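Long-range contacts in dihydroneopterin triphosphate diphosphatase (Escherichia coli O157:H7, PDB 5U7F), which probably hydrolyses dihydroneopterin triphosphate to dihydroneopterin monophosphate and pyrophosphate in folate biosynthesis, and can also cleave nucleoside triphosphates, preferring dATP: residues 25-30 with 116-121; 14-19 with 105-110; 7-12 with 93-98. All coordinates share one frame; numbering follows the deposited sequence.

Contact 1 (25-30 with 116-121); sequences LMLQRR and TEHLAY. With CO (cobalt (II) ion), chain E; CO (cobalt (II) ion), chain F.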
loop_
_atom_site.group_PDB
_atom_site.type_symbol
_atom_site.label_atom_id
_atom_site.label_comp_id
_atom_site.label_asym_id
_atom_site.label_seq_id
_atom_site.Cartn_x
_atom_site.Cartn_y
_atom_site.Cartn_z
ATOM N N LEU A 25 -2.513 -8.198 -4.803
ATOM C CA LEU A 25 -2.855 -7.156 -5.734
ATOM C C LEU A 25 -1.741 -6.131 -5.808
ATOM O O LEU A 25 -1.403 -5.521 -4.801
ATOM C CB LEU A 25 -4.163 -6.499 -5.299
ATOM C CG LEU A 25 -4.544 -5.250 -6.091
ATOM C CD1 LEU A 25 -4.826 -5.586 -7.552
ATOM C CD2 LEU A 25 -5.685 -4.508 -5.464
ATOM N N MET A 26 -1.175 -5.957 -6.994
ATOM C CA MET A 26 -0.080 -5.009 -7.177
ATOM C C MET A 26 -0.457 -3.981 -8.219
ATOM O O MET A 26 -1.078 -4.310 -9.254
ATOM C CB MET A 26 1.175 -5.758 -7.559
ATOM C CG MET A 26 1.622 -6.735 -6.499
ATOM S SD MET A 26 2.077 -5.942 -4.920
ATOM C CE MET A 26 3.489 -5.027 -5.486
ATOM N N LEU A 27 -0.060 -2.739 -7.947
ATOM C CA LEU A 27 -0.526 -1.588 -8.687
ATOM C C LEU A 27 0.679 -0.835 -9.236
ATOM O O LEU A 27 1.643 -0.626 -8.534
ATOM C CB LEU A 27 -1.368 -0.685 -7.789
ATOM C CG LEU A 27 -2.535 -1.316 -7.035
ATOM C CD1 LEU A 27 -3.029 -0.416 -5.940
ATOM C CD2 LEU A 27 -3.639 -1.566 -8.006
ATOM N N GLN A 28 0.592 -0.450 -10.498
ATOM C CA GLN A 28 1.679 0.216 -11.236
ATOM C C GLN A 28 1.658 1.727 -11.031
ATOM O O GLN A 28 0.691 2.377 -11.387
ATOM C CB GLN A 28 1.551 -0.101 -12.721
ATOM C CG GLN A 28 2.721 0.431 -13.525
ATOM C CD GLN A 28 2.592 0.076 -14.990
ATOM O OE1 GLN A 28 1.488 -0.041 -15.512
ATOM N NE2 GLN A 28 3.723 -0.076 -15.657
ATOM N N ARG A 29 2.706 2.314 -10.452
ATOM C CA ARG A 29 2.654 3.750 -10.174
ATOM C C ARG A 29 2.705 4.623 -11.428
ATOM O O ARG A 29 3.241 4.216 -12.466
ATOM C CB ARG A 29 3.790 4.181 -9.247
ATOM C CG ARG A 29 3.623 3.684 -7.845
ATOM C CD ARG A 29 4.643 4.366 -6.919
ATOM N NE ARG A 29 4.414 5.809 -6.838
ATOM C CZ ARG A 29 3.449 6.373 -6.111
ATOM N NH1 ARG A 29 2.615 5.619 -5.398
ATOM N NH2 ARG A 29 3.307 7.696 -6.093
ATOM N N ARG A 30 2.108 5.809 -11.320
ATOM C CA ARG A 30 2.083 6.758 -12.439
ATOM C C ARG A 30 3.348 7.615 -12.517
ATOM O O ARG A 30 3.789 7.971 -13.612
ATOM C CB ARG A 30 0.870 7.670 -12.328
ATOM C CG ARG A 30 -0.489 7.040 -12.724
ATOM C CD ARG A 30 -1.525 8.141 -12.990
ATOM N NE ARG A 30 -0.843 9.133 -13.810
ATOM C CZ ARG A 30 -0.839 9.166 -15.137
ATOM N NH1 ARG A 30 -1.574 8.306 -15.843
ATOM N NH2 ARG A 30 -0.104 10.088 -15.757
ATOM N N THR A 116 -7.453 4.597 -9.521
ATOM C CA THR A 116 -7.429 6.041 -9.791
ATOM C C THR A 116 -6.006 6.635 -9.821
ATOM O O THR A 116 -5.685 7.482 -10.657
ATOM C CB THR A 116 -8.268 6.787 -8.736
ATOM O OG1 THR A 116 -7.735 6.538 -7.430
ATOM C CG2 THR A 116 -9.704 6.317 -8.762
ATOM N N GLU A 117 -5.149 6.167 -8.923
ATOM C CA GLU A 117 -3.809 6.718 -8.745
ATOM C C GLU A 117 -2.748 6.007 -9.605
ATOM O O GLU A 117 -1.601 6.459 -9.688
ATOM C CB GLU A 117 -3.446 6.631 -7.236
ATOM C CG GLU A 117 -2.137 7.293 -6.804
ATOM C CD GLU A 117 -1.927 7.251 -5.275
ATOM O OE1 GLU A 117 -0.992 6.538 -4.805
ATOM O OE2 GLU A 117 -2.696 7.935 -4.543
ATOM N N HIS A 118 -3.129 4.908 -10.258
ATOM C CA HIS A 118 -2.156 4.023 -10.895
ATOM C C HIS A 118 -2.413 3.827 -12.398
ATOM O O HIS A 118 -3.387 4.331 -12.911
ATOM C CB HIS A 118 -2.175 2.683 -10.182
ATOM C CG HIS A 118 -1.689 2.755 -8.765
ATOM N ND1 HIS A 118 -2.498 3.158 -7.725
ATOM C CD2 HIS A 118 -0.467 2.536 -8.228
ATOM C CE1 HIS A 118 -1.808 3.150 -6.600
ATOM N NE2 HIS A 118 -0.573 2.762 -6.871
ATOM N N LEU A 119 -1.551 3.070 -13.064
ATOM C CA LEU A 119 -1.644 2.860 -14.514
ATOM C C LEU A 119 -2.297 1.515 -14.881
ATOM O O LEU A 119 -2.865 1.350 -15.979
ATOM C CB LEU A 119 -0.254 2.934 -15.125
ATOM C CG LEU A 119 0.480 4.277 -15.084
ATOM C CD1 LEU A 119 1.925 4.122 -15.485
ATOM C CD2 LEU A 119 -0.191 5.288 -15.999
ATOM N N ALA A 120 -2.229 0.561 -13.952
ATOM C CA ALA A 120 -2.555 -0.855 -14.205
ATOM C C ALA A 120 -2.562 -1.596 -12.881
ATOM O O ALA A 120 -1.995 -1.084 -11.909
ATOM C CB ALA A 120 -1.554 -1.496 -15.092
ATOM N N TYR A 121 -3.166 -2.787 -12.857
ATOM C CA TYR A 121 -3.111 -3.669 -11.684
ATOM C C TYR A 121 -2.878 -5.119 -12.131
ATOM O O TYR A 121 -3.209 -5.520 -13.270
ATOM C CB TYR A 121 -4.387 -3.550 -10.843
ATOM C CG TYR A 121 -5.598 -4.231 -11.434
ATOM C CD1 TYR A 121 -6.455 -3.555 -12.297
ATOM C CD2 TYR A 121 -5.898 -5.543 -11.110
ATOM C CE1 TYR A 121 -7.579 -4.177 -12.837
ATOM C CE2 TYR A 121 -7.023 -6.180 -11.643
ATOM C CZ TYR A 121 -7.858 -5.490 -12.505
ATOM O OH TYR A 121 -8.966 -6.131 -13.034
HETATM CO CO CO E . -3.362 7.797 -2.510
HETATM CO CO CO F . -0.836 5.890 -2.759
HETATM O O HOH W 1 1.234 6.481 -2.390
HETATM O O HOH W 2 0.927 6.218 -8.895
HETATM O O HOH W 3 -3.589 9.647 -2.049
HETATM O O HOH W 4 -5.355 8.085 -3.245
HETATM O O HOH W 5 -0.463 3.814 -3.349
#

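Contact 2 (14-19 with 105-110); sequences VVIYAQ and LALPHE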
loop_
_atom_site.group_PDB
_atom_site.type_symbol
_atom_site.label_atom_id
_atom_site.label_comp_id
_atom_site.label_asym_id
_atom_site.label_seq_id
_atom_site.Cartn_x
_atom_site.Cartn_y
_atom_site.Cartn_z
ATOM N N VAL A 14 -1.168 -0.760 2.794
ATOM C CA VAL A 14 -2.203 -1.781 2.954
ATOM C C VAL A 14 -1.946 -2.909 1.973
ATOM O O VAL A 14 -2.036 -2.752 0.741
ATOM C CB VAL A 14 -3.630 -1.225 2.749
ATOM C CG1 VAL A 14 -4.655 -2.352 2.944
ATOM C CG2 VAL A 14 -3.907 -0.078 3.689
ATOM N N VAL A 15 -1.558 -4.055 2.507
ATOM C CA VAL A 15 -1.354 -5.211 1.662
ATOM C C VAL A 15 -2.693 -5.875 1.442
ATOM O O VAL A 15 -3.310 -6.430 2.371
ATOM C CB VAL A 15 -0.322 -6.194 2.265
ATOM C CG1 VAL A 15 -0.098 -7.330 1.337
ATOM C CG2 VAL A 15 1.011 -5.487 2.499
ATOM N N ILE A 16 -3.145 -5.773 0.200
ATOM C CA ILE A 16 -4.375 -6.399 -0.262
ATOM C C ILE A 16 -4.100 -7.755 -0.909
ATOM O O ILE A 16 -3.234 -7.913 -1.766
ATOM C CB ILE A 16 -5.130 -5.484 -1.256
ATOM C CG1 ILE A 16 -5.530 -4.195 -0.551
ATOM C CG2 ILE A 16 -6.382 -6.187 -1.821
ATOM C CD1 ILE A 16 -6.284 -3.194 -1.374
ATOM N N TYR A 17 -4.862 -8.761 -0.490
ATOM C CA TYR A 17 -4.675 -10.096 -1.025
ATOM C C TYR A 17 -5.976 -10.872 -0.965
ATOM O O TYR A 17 -6.885 -10.527 -0.238
ATOM C CB TYR A 17 -3.577 -10.846 -0.292
ATOM C CG TYR A 17 -3.915 -11.237 1.142
ATOM C CD1 TYR A 17 -3.872 -10.308 2.168
ATOM C CD2 TYR A 17 -4.287 -12.542 1.452
ATOM C CE1 TYR A 17 -4.182 -10.662 3.474
ATOM C CE2 TYR A 17 -4.592 -12.907 2.734
ATOM C CZ TYR A 17 -4.549 -11.971 3.749
ATOM O OH TYR A 17 -4.839 -12.333 5.045
ATOM N N ALA A 18 -6.072 -11.886 -1.821
ATOM C CA ALA A 18 -7.256 -12.715 -1.854
ATOM C C ALA A 18 -7.056 -13.891 -0.931
ATOM O O ALA A 18 -6.064 -14.604 -1.045
ATOM C CB ALA A 18 -7.538 -13.203 -3.262
ATOM N N GLN A 19 -8.032 -14.118 -0.068
ATOM C CA GLN A 19 -7.982 -15.242 0.878
ATOM C C GLN A 19 -7.943 -16.627 0.208
ATOM O O GLN A 19 -7.203 -17.501 0.629
ATOM C CB GLN A 19 -9.173 -15.183 1.811
ATOM C CG GLN A 19 -9.166 -16.277 2.907
ATOM C CD GLN A 19 -7.911 -16.254 3.788
ATOM O OE1 GLN A 19 -7.340 -15.198 4.049
ATOM N NE2 GLN A 19 -7.491 -17.422 4.258
ATOM N N LEU A 105 -5.374 -6.452 4.247
ATOM C CA LEU A 105 -6.781 -6.531 3.873
ATOM C C LEU A 105 -7.007 -7.763 3.007
ATOM O O LEU A 105 -6.502 -7.879 1.896
ATOM C CB LEU A 105 -7.247 -5.264 3.150
ATOM C CG LEU A 105 -8.674 -5.316 2.585
ATOM C CD1 LEU A 105 -9.683 -5.481 3.719
ATOM C CD2 LEU A 105 -8.987 -4.095 1.759
ATOM N N ALA A 106 -7.789 -8.685 3.559
ATOM C CA ALA A 106 -8.079 -9.952 2.926
ATOM C C ALA A 106 -9.414 -9.816 2.216
ATOM O O ALA A 106 -10.401 -9.500 2.855
ATOM C CB ALA A 106 -8.123 -11.057 3.962
ATOM N N LEU A 107 -9.422 -9.977 0.893
ATOM C CA LEU A 107 -10.668 -10.080 0.156
ATOM C C LEU A 107 -11.011 -11.555 0.031
ATOM O O LEU A 107 -10.122 -12.410 0.070
ATOM C CB LEU A 107 -10.558 -9.441 -1.221
ATOM C CG LEU A 107 -10.056 -7.996 -1.229
ATOM C CD1 LEU A 107 -9.945 -7.503 -2.662
ATOM C CD2 LEU A 107 -10.948 -7.072 -0.402
ATOM N N PRO A 108 -12.301 -11.873 -0.115
ATOM C CA PRO A 108 -12.599 -13.303 -0.191
ATOM C C PRO A 108 -12.120 -13.958 -1.476
ATOM O O PRO A 108 -11.737 -15.131 -1.450
ATOM C CB PRO A 108 -14.135 -13.355 -0.086
ATOM C CG PRO A 108 -14.610 -11.987 -0.389
ATOM C CD PRO A 108 -13.516 -11.054 0.030
ATOM N N HIS A 109 -12.104 -13.192 -2.563
ATOM C CA HIS A 109 -11.688 -13.667 -3.878
ATOM C C HIS A 109 -10.924 -12.562 -4.607
ATOM O O HIS A 109 -11.083 -11.381 -4.299
ATOM C CB HIS A 109 -12.896 -14.080 -4.742
ATOM C CG HIS A 109 -13.788 -15.117 -4.114
ATOM N ND1 HIS A 109 -13.518 -16.467 -4.167
ATOM C CD2 HIS A 109 -14.947 -14.993 -3.423
ATOM C CE1 HIS A 109 -14.473 -17.133 -3.538
ATOM N NE2 HIS A 109 -15.352 -16.262 -3.074
ATOM N N GLU A 110 -10.126 -12.945 -5.590
ATOM C CA GLU A 110 -9.595 -11.968 -6.537
ATOM C C GLU A 110 -10.813 -11.278 -7.152
ATOM O O GLU A 110 -11.901 -11.875 -7.231
ATOM C CB GLU A 110 -8.698 -12.630 -7.594
ATOM C CG GLU A 110 -7.545 -13.380 -6.948
ATOM C CD GLU A 110 -6.633 -14.066 -7.926
ATOM O OE1 GLU A 110 -6.748 -13.833 -9.146
ATOM O OE2 GLU A 110 -5.780 -14.856 -7.466
#

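Contact 3 (7-12 with 93-98); sequences KRPVSI and PGVTRN. With SO4 (sulfate ion), chain C; SO4 (sulfate ion), chain B.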
loop_
_atom_site.group_PDB
_atom_site.type_symbol
_atom_site.label_atom_id
_atom_site.label_comp_id
_atom_site.label_asym_id
_atom_site.label_seq_id
_atom_site.Cartn_x
_atom_site.Cartn_y
_atom_site.Cartn_z
ATOM N N LYS A 7 4.026 16.189 0.269
ATOM C CA LYS A 7 3.592 14.938 0.857
ATOM C C LYS A 7 4.037 14.871 2.337
ATOM O O LYS A 7 5.090 15.410 2.695
ATOM C CB LYS A 7 4.181 13.756 0.093
ATOM C CG LYS A 7 3.494 13.376 -1.201
ATOM C CD LYS A 7 3.894 11.957 -1.613
ATOM C CE LYS A 7 2.881 11.352 -2.584
ATOM N NZ LYS A 7 2.654 9.901 -2.342
ATOM N N ARG A 8 3.265 14.216 3.193
ATOM C CA ARG A 8 3.682 14.072 4.596
ATOM C C ARG A 8 4.557 12.820 4.744
ATOM O O ARG A 8 4.256 11.795 4.140
ATOM C CB ARG A 8 2.468 13.987 5.523
ATOM C CG ARG A 8 1.520 15.199 5.479
ATOM C CD ARG A 8 1.148 15.717 6.894
ATOM N NE ARG A 8 0.770 14.641 7.803
ATOM C CZ ARG A 8 1.551 14.103 8.751
ATOM N NH1 ARG A 8 2.798 14.540 8.970
ATOM N NH2 ARG A 8 1.074 13.101 9.494
ATOM N N PRO A 9 5.618 12.877 5.560
ATOM C CA PRO A 9 6.507 11.714 5.716
ATOM C C PRO A 9 6.034 10.706 6.789
ATOM O O PRO A 9 6.842 10.100 7.479
ATOM C CB PRO A 9 7.818 12.351 6.115
ATOM C CG PRO A 9 7.410 13.565 6.871
ATOM C CD PRO A 9 6.171 14.070 6.231
ATOM N N VAL A 10 4.718 10.584 6.908
ATOM C CA VAL A 10 4.059 9.587 7.738
ATOM C C VAL A 10 3.024 8.944 6.827
ATOM O O VAL A 10 2.170 9.626 6.261
ATOM C CB VAL A 10 3.400 10.210 8.988
ATOM C CG1 VAL A 10 2.575 9.167 9.761
ATOM C CG2 VAL A 10 4.439 10.817 9.900
ATOM N N SER A 11 3.136 7.644 6.633
ATOM C CA SER A 11 2.314 6.964 5.635
ATOM C C SER A 11 1.805 5.608 6.141
ATOM O O SER A 11 2.188 5.132 7.222
ATOM C CB SER A 11 3.120 6.787 4.352
ATOM O OG SER A 11 4.107 5.779 4.513
ATOM N N ILE A 12 0.915 5.033 5.356
ATOM C CA ILE A 12 0.376 3.713 5.588
ATOM C C ILE A 12 0.596 2.860 4.355
ATOM O O ILE A 12 0.781 3.366 3.240
ATOM C CB ILE A 12 -1.123 3.751 5.991
ATOM C CG1 ILE A 12 -1.996 4.475 4.972
ATOM C CG2 ILE A 12 -1.284 4.420 7.354
ATOM C CD1 ILE A 12 -2.424 3.641 3.805
ATOM N N PRO A 93 11.607 20.539 2.235
ATOM C CA PRO A 93 13.067 20.587 2.248
ATOM C C PRO A 93 13.671 19.944 3.498
ATOM O O PRO A 93 13.219 20.198 4.626
ATOM C CB PRO A 93 13.366 22.102 2.189
ATOM C CG PRO A 93 12.196 22.658 1.445
ATOM C CD PRO A 93 11.011 21.843 1.884
ATOM N N GLY A 94 14.645 19.066 3.275
ATOM C CA GLY A 94 15.358 18.410 4.352
ATOM C C GLY A 94 14.733 17.095 4.780
ATOM O O GLY A 94 15.295 16.375 5.625
ATOM N N VAL A 95 13.558 16.799 4.243
ATOM C CA VAL A 95 12.865 15.544 4.563
ATOM C C VAL A 95 13.394 14.421 3.666
ATOM O O VAL A 95 13.271 14.492 2.461
ATOM C CB VAL A 95 11.342 15.663 4.374
ATOM C CG1 VAL A 95 10.685 14.298 4.513
ATOM C CG2 VAL A 95 10.743 16.600 5.411
ATOM N N THR A 96 13.986 13.410 4.279
ATOM C CA THR A 96 14.549 12.259 3.572
ATOM C C THR A 96 14.092 10.872 4.092
ATOM O O THR A 96 14.389 9.833 3.481
ATOM C CB THR A 96 16.084 12.330 3.672
ATOM O OG1 THR A 96 16.472 12.252 5.048
ATOM C CG2 THR A 96 16.621 13.627 3.079
ATOM N N ARG A 97 13.407 10.860 5.235
ATOM C CA ARG A 97 12.966 9.617 5.901
ATOM C C ARG A 97 11.450 9.546 5.917
ATOM O O ARG A 97 10.807 10.550 6.198
ATOM C CB ARG A 97 13.474 9.543 7.361
ATOM C CG ARG A 97 14.978 9.812 7.552
ATOM C CD ARG A 97 15.835 8.722 6.943
ATOM N NE ARG A 97 15.563 7.416 7.572
ATOM C CZ ARG A 97 15.981 6.254 7.088
ATOM N NH1 ARG A 97 16.702 6.215 5.983
ATOM N NH2 ARG A 97 15.685 5.133 7.722
ATOM N N ASN A 98 10.890 8.361 5.659
ATOM C CA ASN A 98 9.447 8.153 5.711
ATOM C C ASN A 98 9.146 7.052 6.696
ATOM O O ASN A 98 9.844 6.051 6.733
ATOM C CB ASN A 98 8.855 7.792 4.352
ATOM C CG ASN A 98 7.327 7.619 4.433
ATOM O OD1 ASN A 98 6.564 8.564 4.259
ATOM N ND2 ASN A 98 6.895 6.421 4.777
HETATM S S SO4 C . -0.408 9.003 -1.671
HETATM O O1 SO4 C . 0.975 8.595 -1.375
HETATM O O2 SO4 C . -0.369 9.946 -2.792
HETATM O O3 SO4 C . -1.217 7.815 -2.001
HETATM O O4 SO4 C . -0.987 9.683 -0.518
HETATM S S SO4 B . 16.935 2.368 4.282
HETATM O O1 SO4 B . 18.243 2.493 3.635
HETATM O O2 SO4 B . 16.813 3.399 5.303
HETATM O O3 SO4 B . 15.904 2.561 3.260
HETATM O O4 SO4 B . 16.815 1.047 4.887
HETATM O O HOH W 6 4.532 9.461 2.191
#

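Contact 1 (25-30 with 116-121)
The metal site of this Nudix hydrolase borders the antiparallel pairing of strand 23-29 with edge strand 118-125, where Gln28 meets both Leu119 and Ala120. Gln28 N donates to Ala120 O at 3.0 Å, and Leu119 N returns a bond to Gln28 O at 2.9 Å. Leu27 and Tyr121 form a non-hydrogen-bonded pair. Leucine suits this buried position because its branches part, CD2 packing on Tyr121 CB at 3.5 Å and CD1 reaching His118 CE1, while Leu27 CB lies over one face of the imidazole, 3.6 Å from the ring centroid. CG anti to the carbonyl carbon (chi1 -53°) carries both methyls there. His118 NE2 is hydrogen-bonded to Gln37, which also accepts from Arg29, so one amide oxygen helps position both residues. Outside the paired strands, the exposed Arg30 chain lays its CG against Glu117 O, while a water accepts from Arg30 N and donates to that same Glu117 O. The Glu117 chain is extended, with CG anti to the backbone N (chi1 -174°), and its carboxylate bridges two cobalt ions, OE2 lying 2.1 Å from one cobalt and OE1 2.1 Å from the other. Glu56, Glu60 and Thr40 O take part in this cluster. Arg29, a probable substrate ligand, is salt-bridged to Asp31 and keeps its NH1 3.8 Å from Glu117 OE1; its positive charge probably offsets some of the negative charge gathered around the metals.

Contact 2 (14-19 with 105-110)
Ile16, Tyr17 and Ala18 pair in parallel with Leu105, Ala106 and Leu107, and four backbone hydrogen bonds hold the register. They alternate from Leu105 N to Val15 O (2.8 Å) through to Gln19 N, which reaches Leu107 O at 2.7 Å and 175°. On the closely packed face, Ile16 and Leu105 lie side by side, while Ile16 CG2 touches Leu107 CD1 at 3.9 Å. Val14 CG1 meets Leu105 CB at the same separation. Branched aliphatic chains suit this face, which helix 49-61 of the Nudix fold covers through Ala53, Val57 and Val61; in the mixed sheet, 10-18 and 97-107 form the parallel pair. The opposite face is less deeply buried at Tyr17 and Ala106. Tyr17 CG lies between backbone N and carbonyl carbon (chi1 70°), swinging the ring across the neighbouring strand so that Ala106 CA sits over one face, 4.2 Å from the centroid. The small Ala106 leaves room for the phenol, and Ala106 CB touches Tyr17 CZ at 3.7 Å. Past Ala18 and Leu107 the chains leave the sheet: Gln19 and Pro108 are exposed, while the chain beyond turns back so that Glu110 CG meets the buried Ala18 CB at 3.7 Å; the Glu110 carboxylate is salt-bridged to Arg23.

Contact 3 (7-12 with 93-98)
Beside the probable substrate pocket, where Lys7 is a likely ligand, the start of strand 10-18 meets the start of strand 97-107 through a side-chain hydrogen bond from Asn98 to Ser11. Asn98 ND2 donates to Ser11 OG at 2.9 Å and 160°, with the hydroxyl oxygen close to the amide plane. Asn98 CG, anti to the backbone N (chi1 -178°), and Ser11 OG, between its own backbone N and carbonyl carbon (chi1 73°), are turned to make this reach possible. Asparagine suits this buried place by using both ends of its amide: OD1 accepts from a water at 3.0 Å that also donates to Arg8 O. The same OD1 lies against the Pro9 backbone, 3.4 Å from Pro9 C. Pro9 CB touches Val95 CG1 at 3.8 Å, the compact proline ring and the branched valine crossing at about a right angle. Lys7 NZ points at a sulfate, probably from the crystallisation liquor, that also accepts from Ser42 N, though this approach is modelled too close to rely on. Arg97 turns outward, offering NH1 (2.9 Å) and NH2 to O2 of a second sulfate at the guanidinium edge, and is salt-bridged to Glu80 through NE and to Glu82 through NH1. Strand 72-82 flanks the contact, Phe81 packing on Asn98, while on strand 10-18 Ile12 turns to Ala49 and Ala53 of helix 49-61.

Overall arrangement
All three contacts belong to one mixed sheet of the Nudix fold. Contacts 2 and 3 join opposite ends of strands 10-18 and 97-107, their centres about 27 Å apart and on opposite sides of the chain's centre. Contact 1 pairs strands 23-29 and 118-125; its centre is about 16 Å from that of contact 2 and 21 Å from that of contact 3. A probable hydrogen bond from Leu25 N to Ile16 O (3.1 Å) links contacts 1 and 2. Along the chain come the first segments of contacts 3, 2 and 1, then their partners in the same order. Contact 1 carries the metal ligand Glu117 and the probable substrate ligand Arg29, contact 3 another, Lys7, consistent with one active site.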